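Local coordinates for protein angiotensin-converting enzyme (Anopheles gambiae, PDB 6S1Y) that probably hydrolyses peptides as a zinc-dependent metallopeptidase of the angiotensin-converting enzyme family and here holds a gamma-glutamyl dipeptide on its zinc ion, at residues L542-A547 / M558-G563; R509-L514 / T536-Q541; H384-D389 / F498-I503. All coordinates share one frame; numbering follows the deposited sequence.

Contact 1 (L542-A547 / M558-G563); sequences LKEMLA and MEVLTG. With NAG (2-acetamido-2-deoxy-beta-D-glucopyranose), chain C.
M545 reaches L561 because its CG stands trans to the backbone N (chi1 -180°) and the chain runs straight on to SD, then bends at the last torsion (chi3 77°), which turns CE onto the leucine. M545 SD sits 3.8 Å from L561 CB, and M545 CE lies 3.7 Å from L561 CD2, the two side chains meeting at a slant. L542 runs alongside L561, both pointing the same way, with 4.0 Å between L542 CD1 and L561 CD2. On the more open flank, V560 presents CG1 to the backbone of the other helix, 3.7 Å from M545 N. The extended chain of E544 passes over that same methyl, with E544 OE2 3.8 Å from V560 CG1.

No hydrogen bond crosses between the segments. Their axes approach to 8.5 Å at 178°, so 542-547 and 558-562 form an antiparallel helical hairpin; the second helix ends at T562, and G563, the next residue, takes a positive phi. M545, M558 and L561 touch F507 of helix 495-514, M545 and M558 also meet F383 of helix 381-395, and L546 packs against Y364 of helix 349-368.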
loop_
_atom_site.group_PDB
_atom_site.type_symbol
_atom_site.label_atom_id
_atom_site.label_comp_id
_atom_site.label_asym_id
_atom_site.label_seq_id
_atom_site.Cartn_x
_atom_site.Cartn_y
_atom_site.Cartn_z
ATOM N N LEU A 542 3.461 2.432 21.212
ATOM C CA LEU A 542 2.819 2.026 19.969
ATOM C C LEU A 542 1.537 1.240 20.242
ATOM O O LEU A 542 0.477 1.564 19.683
ATOM C CB LEU A 542 3.815 1.226 19.129
ATOM C CG LEU A 542 3.355 0.726 17.766
ATOM C CD1 LEU A 542 2.878 1.863 16.881
ATOM C CD2 LEU A 542 4.487 -0.039 17.077
ATOM N N LYS A 543 1.613 0.213 21.110
ATOM C CA LYS A 543 0.426 -0.519 21.566
ATOM C C LYS A 543 -0.728 0.416 21.907
ATOM O O LYS A 543 -1.870 0.205 21.488
ATOM C CB LYS A 543 0.732 -1.343 22.824
ATOM C CG LYS A 543 1.501 -2.607 22.642
ATOM C CD LYS A 543 1.898 -3.175 24.012
ATOM C CE LYS A 543 0.717 -3.749 24.778
ATOM N NZ LYS A 543 1.113 -4.133 26.161
ATOM N N GLU A 544 -0.443 1.438 22.717
ATOM C CA GLU A 544 -1.488 2.351 23.161
ATOM C C GLU A 544 -2.187 3.002 21.973
ATOM O O GLU A 544 -3.420 3.088 21.931
ATOM C CB GLU A 544 -0.887 3.413 24.094
ATOM C CG GLU A 544 -1.927 4.170 24.914
ATOM C CD GLU A 544 -1.350 5.343 25.713
ATOM O OE1 GLU A 544 -0.215 5.223 26.227
ATOM O OE2 GLU A 544 -2.042 6.389 25.826
ATOM N N MET A 545 -1.419 3.480 20.995
ATOM C CA MET A 545 -2.038 4.115 19.835
ATOM C C MET A 545 -2.922 3.124 19.086
ATOM O O MET A 545 -4.079 3.418 18.778
ATOM C CB MET A 545 -0.966 4.696 18.913
ATOM C CG MET A 545 -1.532 5.382 17.671
ATOM S SD MET A 545 -0.267 6.300 16.731
ATOM C CE MET A 545 0.600 4.989 15.893
ATOM N N LEU A 546 -2.401 1.930 18.814
ATOM C CA LEU A 546 -3.143 0.953 18.033
ATOM C C LEU A 546 -4.363 0.426 18.770
ATOM O O LEU A 546 -5.364 0.098 18.128
ATOM C CB LEU A 546 -2.229 -0.209 17.654
ATOM C CG LEU A 546 -0.929 0.187 16.955
ATOM C CD1 LEU A 546 -0.185 -1.063 16.502
ATOM C CD2 LEU A 546 -1.199 1.112 15.792
ATOM N N ALA A 547 -4.304 0.317 20.103
ATOM C CA ALA A 547 -5.451 -0.190 20.853
ATOM C C ALA A 547 -6.663 0.711 20.682
ATOM O O ALA A 547 -7.795 0.244 20.830
ATOM C CB ALA A 547 -5.107 -0.336 22.338
ATOM N N MET A 558 -2.533 9.888 16.884
ATOM C CA MET A 558 -1.148 10.205 16.565
ATOM C C MET A 558 -0.437 10.826 17.760
ATOM O O MET A 558 0.665 10.409 18.129
ATOM C CB MET A 558 -1.084 11.156 15.376
ATOM C CG MET A 558 0.337 11.629 15.077
ATOM S SD MET A 558 0.370 12.598 13.577
ATOM C CE MET A 558 0.629 11.283 12.402
ATOM N N GLU A 559 -1.056 11.835 18.379
ATOM C CA GLU A 559 -0.438 12.468 19.535
ATOM C C GLU A 559 -0.002 11.453 20.580
ATOM O O GLU A 559 1.017 11.650 21.246
ATOM C CB GLU A 559 -1.398 13.476 20.158
ATOM C CG GLU A 559 -0.803 14.144 21.370
ATOM C CD GLU A 559 -1.496 15.432 21.739
ATOM O OE1 GLU A 559 -2.729 15.537 21.537
ATOM O OE2 GLU A 559 -0.790 16.339 22.235
ATOM N N VAL A 560 -0.728 10.344 20.712
ATOM C CA VAL A 560 -0.389 9.344 21.721
ATOM C C VAL A 560 1.040 8.862 21.545
ATOM O O VAL A 560 1.750 8.575 22.524
ATOM C CB VAL A 560 -1.386 8.170 21.655
ATOM C CG1 VAL A 560 -0.801 6.916 22.325
ATOM C CG2 VAL A 560 -2.699 8.560 22.282
ATOM N N LEU A 561 1.474 8.718 20.300
ATOM C CA LEU A 561 2.814 8.212 20.030
ATOM C C LEU A 561 3.831 9.307 19.761
ATOM O O LEU A 561 5.003 9.141 20.107
ATOM C CB LEU A 561 2.778 7.270 18.829
ATOM C CG LEU A 561 4.128 6.734 18.378
ATOM C CD1 LEU A 561 4.850 6.080 19.505
ATOM C CD2 LEU A 561 3.905 5.761 17.245
ATOM N N THR A 562 3.415 10.420 19.169
ATOM C CA THR A 562 4.351 11.416 18.669
ATOM C C THR A 562 4.303 12.745 19.403
ATOM O O THR A 562 5.214 13.561 19.214
ATOM C CB THR A 562 4.084 11.689 17.178
ATOM O OG1 THR A 562 2.937 12.533 17.032
ATOM C CG2 THR A 562 3.832 10.392 16.431
ATOM N N GLY A 563 3.275 13.003 20.209
ATOM C CA GLY A 563 3.097 14.325 20.763
ATOM C C GLY A 563 2.703 15.377 19.752
ATOM O O GLY A 563 2.507 16.540 20.123
HETATM C C1 NAG C . 3.797 -5.445 28.463
HETATM C C2 NAG C . 4.384 -4.666 29.646
HETATM C C3 NAG C . 3.545 -4.884 30.905
HETATM C C4 NAG C . 2.070 -4.593 30.646
HETATM C C5 NAG C . 1.596 -5.387 29.425
HETATM C C6 NAG C . 0.185 -5.050 29.004
HETATM C C7 NAG C . 6.802 -4.219 29.720
HETATM C C8 NAG C . 8.157 -4.797 29.980
HETATM N N2 NAG C . 5.768 -5.054 29.878
HETATM O O3 NAG C . 4.033 -4.011 31.915
HETATM O O4 NAG C . 1.296 -4.933 31.799
HETATM O O5 NAG C . 2.431 -5.095 28.292
HETATM O O6 NAG C . -0.200 -5.791 27.854
HETATM O O7 NAG C . 6.649 -3.047 29.390
#

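Contact 2 (R509-L514 / T536-Q541); sequences RAACAL and TAAGNQ. With NAG (2-acetamido-2-deoxy-beta-D-glucopyranose), chain C.
L514 and Q541 cross at about a right angle where two helices of the largely helical angiotensin-converting enzyme fold, running roughly antiparallel, pack with axes 8.3 Å apart and a crossing angle of 138°. L514 carries its CG trans to the carbonyl carbon (chi1 -67°), and from there its CD1 methyl lies against the aliphatic base of the glutamine, with L514 CD1 3.6 Å from Q541 CG and equally near Q541 CB.

Deeper in the interface the side chains are small, which lets the backbones come close: the CA atoms of A511 and A538 are 5.0 Å apart. The two methyls meet directly, A511 CB to A538 CB at 4.1 Å, while A538 CB also abuts the carbonyl, 3.6 Å from A511 O. At the outer end A537 CB packs against L514 O. No hydrogen bond links the segments, so apolar and van der Waals touches carry the contact.

C512 points away from helix 536-547 and forms a disulfide with C530, tying helix 495-514 to the linker that leads into 536-547. N540 ND2 donates to O7 of the N-acetylglucosamine at 2.9 Å, with an N-H...O angle of 160°.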
loop_
_atom_site.group_PDB
_atom_site.type_symbol
_atom_site.label_atom_id
_atom_site.label_comp_id
_atom_site.label_asym_id
_atom_site.label_seq_id
_atom_site.Cartn_x
_atom_site.Cartn_y
_atom_site.Cartn_z
ATOM N N ARG A 509 10.350 8.117 13.937
ATOM C CA ARG A 509 11.137 9.072 14.706
ATOM C C ARG A 509 10.762 9.014 16.180
ATOM O O ARG A 509 11.640 9.020 17.051
ATOM C CB ARG A 509 10.923 10.480 14.159
ATOM C CG ARG A 509 11.588 11.594 14.988
ATOM C CD ARG A 509 11.598 12.927 14.263
ATOM N NE ARG A 509 10.260 13.455 14.063
ATOM C CZ ARG A 509 9.987 14.564 13.388
ATOM N NH1 ARG A 509 10.975 15.274 12.841
ATOM N NH2 ARG A 509 8.727 14.964 13.256
ATOM N N ALA A 510 9.463 8.958 16.474
ATOM C CA ALA A 510 9.015 8.884 17.857
ATOM C C ALA A 510 9.458 7.587 18.513
ATOM O O ALA A 510 9.869 7.581 19.678
ATOM C CB ALA A 510 7.493 9.026 17.909
ATOM N N ALA A 511 9.408 6.476 17.786
ATOM C CA ALA A 511 9.781 5.209 18.403
ATOM C C ALA A 511 11.280 5.125 18.643
ATOM O O ALA A 511 11.718 4.551 19.650
ATOM C CB ALA A 511 9.313 4.036 17.536
ATOM N N CYS A 512 12.084 5.654 17.714
ATOM C CA CYS A 512 13.526 5.690 17.922
ATOM C C CYS A 512 13.877 6.579 19.108
ATOM O O CYS A 512 14.738 6.233 19.918
ATOM C CB CYS A 512 14.226 6.171 16.651
ATOM S SG CYS A 512 13.922 5.101 15.211
ATOM N N ALA A 513 13.212 7.727 19.233
ATOM C CA ALA A 513 13.421 8.580 20.399
ATOM C C ALA A 513 13.194 7.799 21.697
ATOM O O ALA A 513 14.063 7.757 22.581
ATOM C CB ALA A 513 12.479 9.779 20.324
ATOM N N LEU A 514 12.024 7.149 21.808
ATOM C CA LEU A 514 11.706 6.340 22.980
ATOM C C LEU A 514 12.712 5.218 23.212
ATOM O O LEU A 514 12.940 4.832 24.364
ATOM C CB LEU A 514 10.306 5.737 22.826
ATOM C CG LEU A 514 9.158 6.735 22.845
ATOM C CD1 LEU A 514 7.879 6.056 22.358
ATOM C CD2 LEU A 514 8.935 7.322 24.230
ATOM N N THR A 536 10.893 -2.330 24.466
ATOM C CA THR A 536 9.562 -2.345 25.061
ATOM C C THR A 536 9.066 -0.932 25.360
ATOM O O THR A 536 7.852 -0.690 25.378
ATOM C CB THR A 536 9.556 -3.208 26.331
ATOM O OG1 THR A 536 10.441 -2.667 27.317
ATOM C CG2 THR A 536 9.995 -4.630 26.022
ATOM N N ALA A 537 9.972 0.026 25.579
ATOM C CA ALA A 537 9.529 1.405 25.776
ATOM C C ALA A 537 8.827 1.931 24.527
ATOM O O ALA A 537 7.815 2.637 24.612
ATOM C CB ALA A 537 10.718 2.286 26.147
ATOM N N ALA A 538 9.330 1.571 23.352
ATOM C CA ALA A 538 8.670 1.992 22.118
ATOM C C ALA A 538 7.412 1.176 21.848
ATOM O O ALA A 538 6.395 1.732 21.434
ATOM C CB ALA A 538 9.644 1.862 20.940
ATOM N N GLY A 539 7.478 -0.144 22.058
ATOM C CA GLY A 539 6.306 -0.978 21.872
ATOM C C GLY A 539 5.129 -0.530 22.718
ATOM O O GLY A 539 3.980 -0.556 22.267
ATOM N N ASN A 540 5.396 -0.094 23.946
ATOM C CA ASN A 540 4.300 0.252 24.841
ATOM C C ASN A 540 3.545 1.466 24.322
ATOM O O ASN A 540 2.308 1.478 24.324
ATOM C CB ASN A 540 4.825 0.503 26.262
ATOM C CG ASN A 540 5.329 -0.771 26.936
ATOM O OD1 ASN A 540 4.897 -1.874 26.608
ATOM N ND2 ASN A 540 6.248 -0.615 27.887
ATOM N N GLN A 541 4.266 2.498 23.865
ATOM C CA GLN A 541 3.573 3.662 23.321
ATOM C C GLN A 541 2.875 3.323 22.007
ATOM O O GLN A 541 1.790 3.844 21.723
ATOM C CB GLN A 541 4.542 4.821 23.125
ATOM C CG GLN A 541 4.957 5.508 24.425
ATOM C CD GLN A 541 3.793 6.171 25.129
ATOM O OE1 GLN A 541 3.167 7.088 24.591
ATOM N NE2 GLN A 541 3.492 5.700 26.336
HETATM C C1 NAG C . 3.797 -5.445 28.463
HETATM C C2 NAG C . 4.384 -4.666 29.646
HETATM C C3 NAG C . 3.545 -4.884 30.905
HETATM C C4 NAG C . 2.070 -4.593 30.646
HETATM C C5 NAG C . 1.596 -5.387 29.425
HETATM C C6 NAG C . 0.185 -5.050 29.004
HETATM C C7 NAG C . 6.802 -4.219 29.720
HETATM C C8 NAG C . 8.157 -4.797 29.980
HETATM N N2 NAG C . 5.768 -5.054 29.878
HETATM O O3 NAG C . 4.033 -4.011 31.915
HETATM O O4 NAG C . 1.296 -4.933 31.799
HETATM O O5 NAG C . 2.431 -5.095 28.292
HETATM O O6 NAG C . -0.200 -5.791 27.854
HETATM O O7 NAG C . 6.649 -3.047 29.390
#

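Contact 3 (H384-D389 / F498-I503); sequences HEAVGD and FVSYVI. With ZN (zinc ion), chain G; KSN ((2~{S})-2-[[(4~{S})-4-azanyl-5-oxidanyl-5-oxidanylidene-pentanoyl]amino]pentanedioic acid), chain H.
S500 packs on E385, with S500 CB 3.5 Å from E385 CB. Its OG stands trans to the backbone N, which directs the hydroxyl at the backbone of the other helix, with S500 OG 3.2 Å from A386 CA. The small S500 and A386 allow an axis approach of 8.0 Å at a crossing angle of -45°. The apolar part continues where A386 CB meets I503 CG1 at 4.0 Å. Van der Waals packing also includes D389 OD2, 3.5 Å from Y501 CE1, the carboxylate plane turned 86° from the ring.

The hydrogen bonds of D389 go to other residues: OD2 accepts from Q504 NE2, while OD1 pairs with ND1 of H357, making D389 a second-shell partner that probably orients this zinc ligand.

Metal coordination forms the third kind. E385 leaves S500 at CB and bends at chi2 (-58°), which carries its carboxylate to the zinc ion, with E385 OE1 1.9 Å from the metal. H357 and H361 complete the protein ligands, and the bound dipeptide supplies O15 at 1.9 Å from the zinc and O14 at a longer distance. This is the HExxH...E zinc site of the gluzincin metallopeptidases, with its glutamate helix packed against helix 495-514.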
loop_
_atom_site.group_PDB
_atom_site.type_symbol
_atom_site.label_atom_id
_atom_site.label_comp_id
_atom_site.label_asym_id
_atom_site.label_seq_id
_atom_site.Cartn_x
_atom_site.Cartn_y
_atom_site.Cartn_z
ATOM N N HIS A 384 -3.185 2.223 9.238
ATOM C CA HIS A 384 -3.108 0.778 9.034
ATOM C C HIS A 384 -1.935 0.393 8.147
ATOM O O HIS A 384 -1.240 -0.598 8.412
ATOM C CB HIS A 384 -4.395 0.271 8.416
ATOM C CG HIS A 384 -5.049 -0.797 9.222
ATOM N ND1 HIS A 384 -4.488 -2.043 9.390
ATOM C CD2 HIS A 384 -6.202 -0.802 9.929
ATOM C CE1 HIS A 384 -5.278 -2.780 10.148
ATOM N NE2 HIS A 384 -6.322 -2.049 10.491
ATOM N N GLU A 385 -1.702 1.167 7.074
ATOM C CA GLU A 385 -0.599 0.867 6.165
ATOM C C GLU A 385 0.754 1.203 6.772
ATOM O O GLU A 385 1.763 0.626 6.368
ATOM C CB GLU A 385 -0.812 1.633 4.853
ATOM C CG GLU A 385 -2.173 1.386 4.221
ATOM C CD GLU A 385 -2.404 -0.086 3.949
ATOM O OE1 GLU A 385 -1.410 -0.827 3.810
ATOM O OE2 GLU A 385 -3.580 -0.487 3.901
ATOM N N ALA A 386 0.795 2.093 7.754
ATOM C CA ALA A 386 2.069 2.535 8.315
ATOM C C ALA A 386 2.694 1.539 9.286
ATOM O O ALA A 386 3.923 1.523 9.437
ATOM C CB ALA A 386 1.874 3.875 9.030
ATOM N N VAL A 387 1.890 0.690 9.937
ATOM C CA VAL A 387 2.379 -0.021 11.121
ATOM C C VAL A 387 3.558 -0.929 10.768
ATOM O O VAL A 387 4.622 -0.859 11.390
ATOM C CB VAL A 387 1.251 -0.835 11.782
ATOM C CG1 VAL A 387 1.842 -1.695 12.889
ATOM C CG2 VAL A 387 0.160 0.082 12.303
ATOM N N GLY A 388 3.351 -1.857 9.826
ATOM C CA GLY A 388 4.416 -2.767 9.470
ATOM C C GLY A 388 5.602 -2.062 8.835
ATOM O O GLY A 388 6.752 -2.486 9.002
ATOM N N ASP A 389 5.344 -0.982 8.086
ATOM C CA ASP A 389 6.440 -0.258 7.446
ATOM C C ASP A 389 7.364 0.380 8.481
ATOM O O ASP A 389 8.576 0.468 8.255
ATOM C CB ASP A 389 5.882 0.783 6.476
ATOM C CG ASP A 389 5.356 0.160 5.176
ATOM O OD1 ASP A 389 5.413 -1.095 5.014
ATOM O OD2 ASP A 389 4.872 0.948 4.322
ATOM N N PHE A 498 0.031 6.748 0.389
ATOM C CA PHE A 498 0.683 8.050 0.440
ATOM C C PHE A 498 0.772 8.556 1.878
ATOM O O PHE A 498 1.840 8.973 2.351
ATOM C CB PHE A 498 -0.089 9.051 -0.440
ATOM C CG PHE A 498 0.548 10.412 -0.506
ATOM C CD1 PHE A 498 0.345 11.343 0.502
ATOM C CD2 PHE A 498 1.364 10.759 -1.571
ATOM C CE1 PHE A 498 0.943 12.602 0.439
ATOM C CE2 PHE A 498 1.961 12.005 -1.640
ATOM C CZ PHE A 498 1.750 12.928 -0.621
ATOM N N VAL A 499 -0.349 8.531 2.592
ATOM C CA VAL A 499 -0.354 8.985 3.978
ATOM C C VAL A 499 0.604 8.146 4.810
ATOM O O VAL A 499 1.416 8.676 5.580
ATOM C CB VAL A 499 -1.790 8.944 4.533
ATOM C CG1 VAL A 499 -1.827 9.331 5.989
ATOM C CG2 VAL A 499 -2.657 9.892 3.756
ATOM N N SER A 500 0.542 6.822 4.650
ATOM C CA SER A 500 1.469 5.941 5.352
ATOM C C SER A 500 2.923 6.333 5.129
ATOM O O SER A 500 3.730 6.333 6.060
ATOM C CB SER A 500 1.270 4.502 4.888
ATOM O OG SER A 500 2.325 3.707 5.391
ATOM N N TYR A 501 3.300 6.592 3.878
ATOM C CA TYR A 501 4.706 6.849 3.583
ATOM C C TYR A 501 5.177 8.174 4.174
ATOM O O TYR A 501 6.370 8.317 4.458
ATOM C CB TYR A 501 4.948 6.773 2.073
ATOM C CG TYR A 501 5.347 5.376 1.644
ATOM C CD1 TYR A 501 4.473 4.306 1.801
ATOM C CD2 TYR A 501 6.607 5.117 1.117
ATOM C CE1 TYR A 501 4.831 3.017 1.439
ATOM C CE2 TYR A 501 6.976 3.808 0.746
ATOM C CZ TYR A 501 6.083 2.774 0.927
ATOM O OH TYR A 501 6.426 1.501 0.571
ATOM N N VAL A 502 4.271 9.112 4.435
ATOM C CA VAL A 502 4.625 10.298 5.209
ATOM C C VAL A 502 4.666 9.989 6.712
ATOM O O VAL A 502 5.690 10.182 7.378
ATOM C CB VAL A 502 3.639 11.442 4.922
ATOM C CG1 VAL A 502 4.014 12.667 5.777
ATOM C CG2 VAL A 502 3.596 11.781 3.444
ATOM N N ILE A 503 3.540 9.537 7.277
ATOM C CA ILE A 503 3.459 9.471 8.740
ATOM C C ILE A 503 4.335 8.369 9.298
ATOM O O ILE A 503 4.766 8.448 10.455
ATOM C CB ILE A 503 2.013 9.273 9.254
ATOM C CG1 ILE A 503 1.484 7.886 8.905
ATOM C CG2 ILE A 503 1.122 10.346 8.696
ATOM C CD1 ILE A 503 0.039 7.697 9.292
HETATM ZN ZN ZN G . -1.350 -2.750 3.605
HETATM C C10 KSN H . -6.334 -5.297 0.250
HETATM C C13 KSN H . -2.043 -4.177 1.647
HETATM C C17 KSN H . 1.526 -2.162 -3.451
HETATM C C02 KSN H . 1.891 -2.005 -1.970
HETATM C C03 KSN H . 0.866 -2.552 -0.966
HETATM C C04 KSN H . -0.119 -3.590 -1.480
HETATM C C05 KSN H . -0.070 -4.965 -0.765
HETATM C C07 KSN H . -2.432 -4.739 0.257
HETATM C C08 KSN H . -3.738 -5.523 0.258
HETATM C C09 KSN H . -4.969 -4.640 0.536
HETATM N N01 KSN H . 2.112 -0.591 -1.647
HETATM N N06 KSN H . -1.204 -5.503 0.001
HETATM O O11 KSN H . -6.391 -6.318 -0.504
HETATM O O12 KSN H . -7.413 -4.825 0.748
HETATM O O14 KSN H . -1.404 -4.927 2.435
HETATM O O15 KSN H . -2.305 -3.008 1.987
HETATM O O16 KSN H . 0.900 -5.650 -0.893
HETATM O O18 KSN H . 1.842 -3.240 -4.022
HETATM O O19 KSN H . 0.939 -1.283 -4.137
#

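Overall arrangement
Helix 495-514 joins contact 3 to contact 2: its earlier part packs on helix 381-395, which carries the zinc ligand E385, its last turns on helix 536-547. The centres of these two contacts are about 16 Å apart, with nearest atoms about 7 Å apart. Helix 536-547 then continues from contact 2 into contact 1, whose centre is about 10 Å from that of contact 2, and L561 CD1 of contact 1 lies 3.8 Å from Q541 CB of contact 2. Contact 1 also reaches contact 3 directly, through M558 CE and I503 CG2 at 3.9 Å and through L546 CD2 and V387 CG2, also at 3.9 Å. Contact 3 alone holds a zinc ligand; contacts 1 and 2 share the glycan sugar, bound by K543 and N540.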